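Local coordinates for protein Ribose/Galactose Isomerase (Vibrio parahaemolyticus, PDB 3ONO) that probably interconverts aldose and ketose sugar phosphates as a member of the LacAB/RpiB isomerase family, at residues N85-V91 with L160-K164; F102-I107 with K140-Y145; V171-R176 with E204-Y208. All coordinates share one frame; numbering follows the deposited sequence.

Interaction 1 (N85-V91 with L160-K164); sequences NLHPGVV and LNNVK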
loop_
_atom_site.group_PDB
_atom_site.type_symbol
_atom_site.label_atom_id
_atom_site.label_comp_id
_atom_site.label_asym_id
_atom_site.label_seq_id
_atom_site.Cartn_x
_atom_site.Cartn_y
_atom_site.Cartn_z
ATOM N N ASN A 85 -16.194 16.866 -0.918
ATOM C CA ASN A 85 -16.487 17.052 0.511
ATOM C C ASN A 85 -16.897 18.463 0.910
ATOM O O ASN A 85 -17.555 18.654 1.942
ATOM C CB ASN A 85 -15.318 16.567 1.380
ATOM C CG ASN A 85 -15.380 15.046 1.642
ATOM O OD1 ASN A 85 -16.333 14.571 2.257
ATOM N ND2 ASN A 85 -14.384 14.294 1.173
ATOM N N LEU A 86 -16.555 19.465 0.103
ATOM C CA LEU A 86 -16.994 20.822 0.448
ATOM C C LEU A 86 -18.506 20.960 0.386
ATOM O O LEU A 86 -19.083 21.808 1.061
ATOM C CB LEU A 86 -16.353 21.878 -0.470
ATOM C CG LEU A 86 -16.820 21.882 -1.928
ATOM C CD1 LEU A 86 -17.969 22.899 -2.129
ATOM C CD2 LEU A 86 -15.644 22.242 -2.852
ATOM N N HIS A 87 -19.164 20.136 -0.420
ATOM C CA HIS A 87 -20.609 20.317 -0.626
ATOM C C HIS A 87 -21.441 19.689 0.477
ATOM O O HIS A 87 -21.195 18.554 0.868
ATOM C CB HIS A 87 -21.034 19.711 -1.965
ATOM C CG HIS A 87 -20.397 20.371 -3.148
ATOM N ND1 HIS A 87 -20.916 21.512 -3.737
ATOM C CD2 HIS A 87 -19.285 20.050 -3.853
ATOM C CE1 HIS A 87 -20.142 21.860 -4.753
ATOM N NE2 HIS A 87 -19.141 20.992 -4.838
ATOM N N PRO A 88 -22.448 20.418 0.969
ATOM C CA PRO A 88 -23.324 19.752 1.941
ATOM C C PRO A 88 -23.984 18.540 1.302
ATOM O O PRO A 88 -24.283 18.527 0.091
ATOM C CB PRO A 88 -24.379 20.841 2.275
ATOM C CG PRO A 88 -24.404 21.739 1.034
ATOM C CD PRO A 88 -22.959 21.721 0.505
ATOM N N GLY A 89 -24.236 17.517 2.111
ATOM C CA GLY A 89 -24.902 16.336 1.616
ATOM C C GLY A 89 -23.997 15.369 0.861
ATOM O O GLY A 89 -24.463 14.326 0.410
ATOM N N VAL A 90 -22.720 15.723 0.703
ATOM C CA VAL A 90 -21.759 14.858 0.008
ATOM C C VAL A 90 -20.658 14.457 0.965
ATOM O O VAL A 90 -19.868 15.298 1.385
ATOM C CB VAL A 90 -21.121 15.586 -1.191
ATOM C CG1 VAL A 90 -20.193 14.626 -1.959
ATOM C CG2 VAL A 90 -22.232 16.142 -2.107
ATOM N N VAL A 91 -20.589 13.157 1.266
ATOM C CA VAL A 91 -19.667 12.621 2.243
ATOM C C VAL A 91 -18.788 11.607 1.496
ATOM O O VAL A 91 -19.200 10.481 1.262
ATOM C CB VAL A 91 -20.444 11.966 3.402
ATOM C CG1 VAL A 91 -19.473 11.305 4.378
ATOM C CG2 VAL A 91 -21.301 13.018 4.128
ATOM N N LEU A 160 -21.521 14.725 11.624
ATOM C CA LEU A 160 -20.820 15.254 10.457
ATOM C C LEU A 160 -21.833 15.886 9.501
ATOM O O LEU A 160 -21.598 16.959 8.965
ATOM C CB LEU A 160 -20.001 14.160 9.731
ATOM C CG LEU A 160 -19.273 14.627 8.465
ATOM C CD1 LEU A 160 -18.198 15.657 8.823
ATOM C CD2 LEU A 160 -18.650 13.442 7.751
ATOM N N ASN A 161 -22.959 15.218 9.280
ATOM C CA ASN A 161 -23.954 15.758 8.359
ATOM C C ASN A 161 -24.497 17.089 8.857
ATOM O O ASN A 161 -24.742 18.015 8.065
ATOM C CB ASN A 161 -25.120 14.787 8.176
ATOM C CG ASN A 161 -24.706 13.516 7.445
ATOM O OD1 ASN A 161 -23.731 13.503 6.712
ATOM N ND2 ASN A 161 -25.467 12.446 7.645
ATOM N N ASN A 162 -24.735 17.177 10.164
ATOM C CA ASN A 162 -25.234 18.431 10.754
ATOM C C ASN A 162 -24.257 19.579 10.548
ATOM O O ASN A 162 -24.646 20.716 10.232
ATOM C CB ASN A 162 -25.405 18.319 12.264
ATOM C CG ASN A 162 -26.318 17.199 12.685
ATOM O OD1 ASN A 162 -27.136 16.700 11.918
ATOM N ND2 ASN A 162 -26.211 16.834 13.938
ATOM N N VAL A 163 -22.984 19.295 10.803
ATOM C CA VAL A 163 -21.965 20.331 10.726
ATOM C C VAL A 163 -21.845 20.805 9.291
ATOM O O VAL A 163 -21.727 22.006 9.038
ATOM C CB VAL A 163 -20.601 19.812 11.237
ATOM C CG1 VAL A 163 -19.506 20.823 10.912
ATOM C CG2 VAL A 163 -20.702 19.568 12.748
ATOM N N LYS A 164 -21.903 19.866 8.349
ATOM C CA LYS A 164 -21.845 20.227 6.934
ATOM C C LYS A 164 -23.026 21.129 6.582
ATOM O O LYS A 164 -22.866 22.139 5.921
ATOM C CB LYS A 164 -21.861 18.976 6.052
ATOM C CG LYS A 164 -20.560 18.138 6.162
ATOM C CD LYS A 164 -20.631 16.759 5.434
ATOM C CE LYS A 164 -20.868 16.875 3.920
ATOM N NZ LYS A 164 -19.719 17.517 3.157
HETATM O O HOH W 1 -17.468 16.128 4.346
HETATM O O HOH W 2 -20.151 20.310 3.360
HETATM O O HOH W 3 -25.018 17.585 5.150
#
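The type II beta turn from His87 to Val90, in the loop between helix 78-85 and strand 92-94, receives the ammonium end of Lys164 from helix 150-167. Bends at chi3 (61°) and chi4 curl the chain, bringing NZ to the peptide oxygens. Lys164 NZ donates to His87 O at 2.9 Å and to Val90 O at 2.8 Å, both from well above the carbonyl plane. Asn85 O lies 2.7 Å from Lys164 NZ, at an angle too poor for a hydrogen bond. His87 O also accepts from Val90 N, which closes the turn from the opposite face of its plane. Water 1 accepts from NZ, as does water 2, and lies within hydrogen-bonding distance of Asn85 OD1, whose amide ND2 is held by Cys92 O. Water 3 bridges Gly89 N and Asn161 O. Lys164 CE lies 3.9 Å from Val91 CG2, while Val91 CG1 meets Leu160 CD2 at 4.1 Å. Val167 and Met82 of the second subunit pack on Pro88 and Val91 respectively. Two carbonyls and two waters, with a third carbonyl close by, compete for three protons, so at least one bond is probably shared or intermittent; these carbonyl dipoles would probably keep the buried lysine protonated.

Interaction 2 (F102-I107 with K140-Y145); sequences FLFNQI and KRGEGY
Gln106, near the end of helix 98-108, sends its side chain amide into the loop 140-145. CB lies 3.7 Å from Gly144 O. CG rests over one face of the Phe102 ring, offset toward the rim. A bend at chi2 (-41°) then turns the amide toward the loop, where its two ends do different work: OE1 accepts from Glu143 N at 2.9 Å, with the donor tilted 17° from the carbonyl plane, while NE2 donates to Lys140 O, almost in the plane of the amide. The second bond measures 2.5 Å, but Lys140 is poorly ordered and that length is doubtful. The helix backbone joins in, as Gly142 N donates to Asn105 O at 2.7 Å and Gly144 N to Gln106 O at 2.9 Å. In the conformer of Tyr145 described here, the edge of Phe102 faces the tyrosine ring in an offset edge-to-face pair, planes at 86°, and Leu103 CD2 approaches Tyr145 CD1. Glu126 of the third subunit binds the tyrosine hydroxyl. A helix of the alpha-beta-alpha sandwich is thus wrapped near its C-terminal end by the loop leading into helix 150-167, with peptide N-H groups meeting its late carbonyls.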
loop_
_atom_site.group_PDB
_atom_site.type_symbol
_atom_site.label_atom_id
_atom_site.label_comp_id
_atom_site.label_asym_id
_atom_site.label_seq_id
_atom_site.Cartn_x
_atom_site.Cartn_y
_atom_site.Cartn_z
ATOM N N PHE A 102 -14.942 -1.296 2.462
ATOM C CA PHE A 102 -15.700 -1.919 3.537
ATOM C C PHE A 102 -15.740 -1.041 4.792
ATOM O O PHE A 102 -16.821 -0.751 5.316
ATOM C CB PHE A 102 -15.154 -3.285 3.889
ATOM C CG PHE A 102 -15.904 -3.935 5.008
ATOM C CD1 PHE A 102 -17.165 -4.460 4.788
ATOM C CD2 PHE A 102 -15.383 -3.952 6.282
ATOM C CE1 PHE A 102 -17.874 -5.031 5.825
ATOM C CE2 PHE A 102 -16.088 -4.533 7.328
ATOM C CZ PHE A 102 -17.323 -5.065 7.099
ATOM N N LEU A 103 -14.569 -0.618 5.264
ATOM C CA LEU A 103 -14.491 0.221 6.466
ATOM C C LEU A 103 -15.222 1.547 6.269
ATOM O O LEU A 103 -15.902 2.029 7.175
ATOM C CB LEU A 103 -13.039 0.505 6.845
ATOM C CG LEU A 103 -12.263 -0.729 7.306
ATOM C CD1 LEU A 103 -10.801 -0.385 7.496
ATOM C CD2 LEU A 103 -12.906 -1.272 8.603
ATOM N N PHE A 104 -15.070 2.157 5.100
ATOM C CA PHE A 104 -15.785 3.402 4.843
ATOM C C PHE A 104 -17.289 3.193 5.024
ATOM O O PHE A 104 -17.959 3.968 5.706
ATOM C CB PHE A 104 -15.502 3.906 3.431
ATOM C CG PHE A 104 -16.276 5.156 3.053
ATOM C CD1 PHE A 104 -15.943 6.389 3.586
ATOM C CD2 PHE A 104 -17.325 5.082 2.147
ATOM C CE1 PHE A 104 -16.636 7.533 3.210
ATOM C CE2 PHE A 104 -18.029 6.235 1.775
ATOM C CZ PHE A 104 -17.673 7.450 2.317
ATOM N N ASN A 105 -17.819 2.142 4.416
ATOM C CA ASN A 105 -19.260 1.889 4.512
ATOM C C ASN A 105 -19.709 1.650 5.942
ATOM O O ASN A 105 -20.785 2.101 6.344
ATOM C CB ASN A 105 -19.647 0.666 3.694
ATOM C CG ASN A 105 -19.753 0.958 2.215
ATOM O OD1 ASN A 105 -19.894 2.100 1.801
ATOM N ND2 ASN A 105 -19.723 -0.103 1.410
ATOM N N GLN A 106 -18.909 0.930 6.709
ATOM C CA GLN A 106 -19.311 0.585 8.074
ATOM C C GLN A 106 -19.112 1.720 9.085
ATOM O O GLN A 106 -19.963 1.931 9.949
ATOM C CB GLN A 106 -18.609 -0.676 8.565
ATOM C CG GLN A 106 -18.839 -1.902 7.689
ATOM C CD GLN A 106 -20.268 -2.017 7.196
ATOM O OE1 GLN A 106 -21.235 -1.805 7.959
ATOM N NE2 GLN A 106 -20.420 -2.342 5.906
ATOM N N ILE A 107 -17.992 2.435 8.972
ATOM C CA ILE A 107 -17.612 3.444 9.960
ATOM C C ILE A 107 -18.201 4.806 9.607
ATOM O O ILE A 107 -18.808 5.485 10.453
ATOM C CB ILE A 107 -16.075 3.578 10.064
ATOM C CG1 ILE A 107 -15.430 2.256 10.553
ATOM C CG2 ILE A 107 -15.685 4.780 10.955
ATOM C CD1 ILE A 107 -13.902 2.334 10.476
ATOM N N LYS A 140 -24.213 -4.944 3.861
ATOM C CA LYS A 140 -24.871 -3.813 4.498
ATOM C C LYS A 140 -23.894 -2.705 4.856
ATOM O O LYS A 140 -22.672 -2.904 4.872
ATOM C CB LYS A 140 -25.644 -4.253 5.742
ATOM C CG LYS A 140 -26.805 -5.181 5.445
ATOM C CD LYS A 140 -27.637 -5.444 6.687
ATOM C CE LYS A 140 -28.373 -6.770 6.571
ATOM N NZ LYS A 140 -27.419 -7.912 6.445
ATOM N N ARG A 141 -24.438 -1.538 5.173
ATOM C CA ARG A 141 -23.626 -0.360 5.425
ATOM C C ARG A 141 -23.974 0.268 6.777
ATOM O O ARG A 141 -25.101 0.124 7.271
ATOM C CB ARG A 141 -23.797 0.635 4.269
ATOM C CG ARG A 141 -23.469 0.015 2.900
ATOM C CD ARG A 141 -23.729 0.959 1.707
ATOM N NE ARG A 141 -25.154 1.118 1.420
ATOM C CZ ARG A 141 -25.878 0.286 0.667
ATOM N NH1 ARG A 141 -25.316 -0.779 0.113
ATOM N NH2 ARG A 141 -27.172 0.520 0.469
ATOM N N GLY A 142 -22.996 0.938 7.379
ATOM C CA GLY A 142 -23.175 1.627 8.644
ATOM C C GLY A 142 -23.344 0.809 9.908
ATOM O O GLY A 142 -23.993 1.281 10.836
ATOM N N GLU A 143 -22.749 -0.386 9.984
ATOM C CA GLU A 143 -22.906 -1.211 11.174
ATOM C C GLU A 143 -21.796 -0.984 12.181
ATOM O O GLU A 143 -21.786 -1.582 13.257
ATOM C CB GLU A 143 -22.997 -2.696 10.806
ATOM C CG GLU A 143 -24.181 -3.008 9.909
ATOM C CD GLU A 143 -24.406 -4.500 9.720
ATOM O OE1 GLU A 143 -23.408 -5.253 9.632
ATOM O OE2 GLU A 143 -25.587 -4.912 9.663
ATOM N N GLY A 144 -20.855 -0.111 11.839
ATOM C CA GLY A 144 -19.690 0.102 12.683
ATOM C C GLY A 144 -18.602 -0.954 12.480
ATOM O O GLY A 144 -18.886 -2.049 11.990
ATOM N N TYR A 145 -17.371 -0.676 12.799
ATOM C CA TYR A 145 -16.482 -1.804 12.713
ATOM C C TYR A 145 -15.507 -1.672 13.834
ATOM O O TYR A 145 -14.826 -0.651 13.946
ATOM C CB TYR A 145 -15.826 -1.903 11.331
ATOM C CG TYR A 145 -15.141 -3.240 11.142
ATOM C CD1 TYR A 145 -13.795 -3.381 11.418
ATOM C CD2 TYR A 145 -15.852 -4.361 10.724
ATOM C CE1 TYR A 145 -13.153 -4.604 11.269
ATOM C CE2 TYR A 145 -15.218 -5.592 10.565
ATOM C CZ TYR A 145 -13.869 -5.696 10.840
ATOM O OH TYR A 145 -13.232 -6.902 10.703
#

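Interaction 3 (V171-R176 with E204-Y208); sequences VVEGLR and EIAEY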
loop_
_atom_site.group_PDB
_atom_site.type_symbol
_atom_site.label_atom_id
_atom_site.label_comp_id
_atom_site.label_asym_id
_atom_site.label_seq_id
_atom_site.Cartn_x
_atom_site.Cartn_y
_atom_site.Cartn_z
ATOM N N VAL A 171 -28.567 24.454 -0.156
ATOM C CA VAL A 171 -27.996 23.886 -1.379
ATOM C C VAL A 171 -28.105 24.787 -2.609
ATOM O O VAL A 171 -27.101 25.112 -3.256
ATOM C CB VAL A 171 -28.573 22.507 -1.683
ATOM C CG1 VAL A 171 -28.057 22.009 -3.027
ATOM C CG2 VAL A 171 -28.190 21.540 -0.576
ATOM N N VAL A 172 -29.315 25.210 -2.940
ATOM C CA VAL A 172 -29.461 25.997 -4.153
ATOM C C VAL A 172 -28.773 27.351 -4.052
ATOM O O VAL A 172 -28.095 27.762 -4.995
ATOM C CB VAL A 172 -30.919 26.088 -4.609
ATOM C CG1 VAL A 172 -31.031 27.011 -5.806
ATOM C CG2 VAL A 172 -31.414 24.693 -4.956
ATOM N N GLU A 173 -28.905 28.027 -2.907
ATOM C CA GLU A 173 -28.226 29.302 -2.704
ATOM C C GLU A 173 -26.729 29.136 -2.914
ATOM O O GLU A 173 -26.079 29.985 -3.516
ATOM C CB GLU A 173 -28.448 29.861 -1.297
ATOM C CG GLU A 173 -27.811 31.247 -1.129
ATOM C CD GLU A 173 -28.089 31.908 0.222
ATOM O OE1 GLU A 173 -29.037 31.487 0.919
ATOM O OE2 GLU A 173 -27.354 32.863 0.577
ATOM N N GLY A 174 -26.181 28.059 -2.363
ATOM C CA GLY A 174 -24.754 27.792 -2.515
ATOM C C GLY A 174 -24.354 27.576 -3.965
ATOM O O GLY A 174 -23.314 28.080 -4.431
ATOM N N LEU A 175 -25.174 26.840 -4.698
ATOM C CA LEU A 175 -24.861 26.564 -6.090
ATOM C C LEU A 175 -24.896 27.874 -6.872
ATOM O O LEU A 175 -24.106 28.084 -7.790
ATOM C CB LEU A 175 -25.850 25.571 -6.688
ATOM C CG LEU A 175 -25.697 24.125 -6.208
ATOM C CD1 LEU A 175 -26.822 23.277 -6.786
ATOM C CD2 LEU A 175 -24.302 23.548 -6.562
ATOM N N ARG A 176 -25.810 28.763 -6.496
ATOM C CA ARG A 176 -25.900 30.049 -7.188
ATOM C C ARG A 176 -24.694 30.933 -6.931
ATOM O O ARG A 176 -24.426 31.854 -7.710
ATOM C CB ARG A 176 -27.154 30.815 -6.770
ATOM C CG ARG A 176 -28.468 30.204 -7.196
ATOM C CD ARG A 176 -29.638 31.214 -6.899
ATOM N NE ARG A 176 -30.921 30.522 -7.001
ATOM C CZ ARG A 176 -31.564 30.301 -8.145
ATOM N NH1 ARG A 176 -31.065 30.757 -9.293
ATOM N NH2 ARG A 176 -32.723 29.644 -8.138
ATOM N N GLU A 204 -36.932 22.066 -6.736
ATOM C CA GLU A 204 -36.195 23.319 -6.747
ATOM C C GLU A 204 -34.851 23.155 -7.470
ATOM O O GLU A 204 -34.401 24.062 -8.190
ATOM C CB GLU A 204 -35.977 23.895 -5.342
ATOM C CG GLU A 204 -35.314 25.282 -5.413
ATOM C CD GLU A 204 -34.960 25.898 -4.060
ATOM O OE1 GLU A 204 -34.925 25.154 -3.049
ATOM O OE2 GLU A 204 -34.704 27.136 -4.023
ATOM N N ILE A 205 -34.224 21.998 -7.275
ATOM C CA ILE A 205 -32.942 21.728 -7.929
ATOM C C ILE A 205 -33.136 21.543 -9.437
ATOM O O ILE A 205 -32.405 22.121 -10.241
ATOM C CB ILE A 205 -32.239 20.520 -7.310
ATOM C CG1 ILE A 205 -31.980 20.784 -5.823
ATOM C CG2 ILE A 205 -30.929 20.238 -8.051
ATOM C CD1 ILE A 205 -31.212 19.652 -5.121
ATOM N N ALA A 206 -34.152 20.775 -9.817
ATOM C CA ALA A 206 -34.459 20.595 -11.229
ATOM C C ALA A 206 -34.696 21.946 -11.906
ATOM O O ALA A 206 -34.158 22.223 -12.982
ATOM C CB ALA A 206 -35.669 19.708 -11.393
ATOM N N GLU A 207 -35.498 22.797 -11.280
ATOM C CA GLU A 207 -35.794 24.091 -11.883
ATOM C C GLU A 207 -34.536 24.937 -12.024
ATOM O O GLU A 207 -34.345 25.616 -13.037
ATOM C CB GLU A 207 -36.880 24.833 -11.101
ATOM C CG GLU A 207 -38.284 24.284 -11.349
ATOM C CD GLU A 207 -38.667 24.280 -12.825
ATOM O OE1 GLU A 207 -38.626 25.359 -13.456
ATOM O OE2 GLU A 207 -38.999 23.192 -13.352
ATOM N N TYR A 208 -33.667 24.883 -11.018
ATOM C CA TYR A 208 -32.414 25.622 -11.079
ATOM C C TYR A 208 -31.539 25.096 -12.211
ATOM O O TYR A 208 -31.012 25.878 -13.002
ATOM C CB TYR A 208 -31.650 25.535 -9.752
ATOM C CG TYR A 208 -30.219 25.999 -9.870
ATOM C CD1 TYR A 208 -29.921 27.330 -10.134
ATOM C CD2 TYR A 208 -29.157 25.099 -9.711
ATOM C CE1 TYR A 208 -28.617 27.767 -10.251
ATOM C CE2 TYR A 208 -27.845 25.526 -9.819
ATOM C CZ TYR A 208 -27.577 26.853 -10.087
ATOM O OH TYR A 208 -26.283 27.288 -10.208
HETATM O O HOH W 4 -34.404 28.413 -6.196
#
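Val172 and Tyr208 lie at the heart of a packed pair of helices in the all-helical C-terminal part of the chain, where helix 171-177 runs beside helix 203-212. The two short segments are nearly parallel, their N-to-C directions differing by 20°, and their axes approach to 10.6 Å. Val172 points at the other helix and splits its contacts between branches: CG2 sits 4.0 Å from Ile205 CG1 and also touches the carboxylate carbon of Glu204, while CG1 meets Tyr208 CB more loosely. One turn on, Leu175 lays CB 3.7 Å from Tyr208 CE2, and its CD1 touches the same ring atom. With chi1 at 166°, the tyrosine ring is carried across to helix 171-177, where Leu175 meets it at CE2 and Arg176 along its CD1-CE1 side, both from the same side of the ring plane. The arginine slides past the ring in the opposite direction. Its guanidinium takes Tyr208 CD1 over one face, 3.6 Å above the plane and toward the rim, and the two planes stand 74° apart, so the groups are not stacked flat.

Outward from these contacts, Gln180 donates from NE2 to the hydroxyl of Tyr208, which gives the far end of the ring a polar partner. Helix 51-63 lies behind the apolar side: its Ile60 touches both Leu175 and Ile205, and its Asn63 touches Val171 and Ile205. The helix pair is thereby tied to the sandwich proper. On the outer side Arg176 and Glu204 are exposed, with Arg176 NH2 and Glu204 OE2 5.2 Å apart, and their opposite charges are joined through solvent. Water 4, in plane at the edge of the guanidinium, accepts from Arg176 NH2 at 2.8 Å and donates to Glu204 OE2.

Overall arrangement
The loop 85-91 is the common neighbour. Interaction 1 touches interaction 2 where Val91 O meets Phe104 CZ at 3.6 Å, and it touches interaction 3 where Pro88 CG lies 4.1 Å from Val171 CG2. Their centres are about 18 Å and 16 Å from that of interaction 1, whereas interactions 2 and 3 are about 31 Å apart, centre to centre, and do not meet. Helix 150-167 spans the gap: the loop 140-145 leads into it, Lys164 lies on it, and helix 171-177 follows it. Interactions 1 and 2 both border the second subunit. A bound glycerol, probably from the crystallisation liquor, lies at Asn161 ND2 of interaction 1.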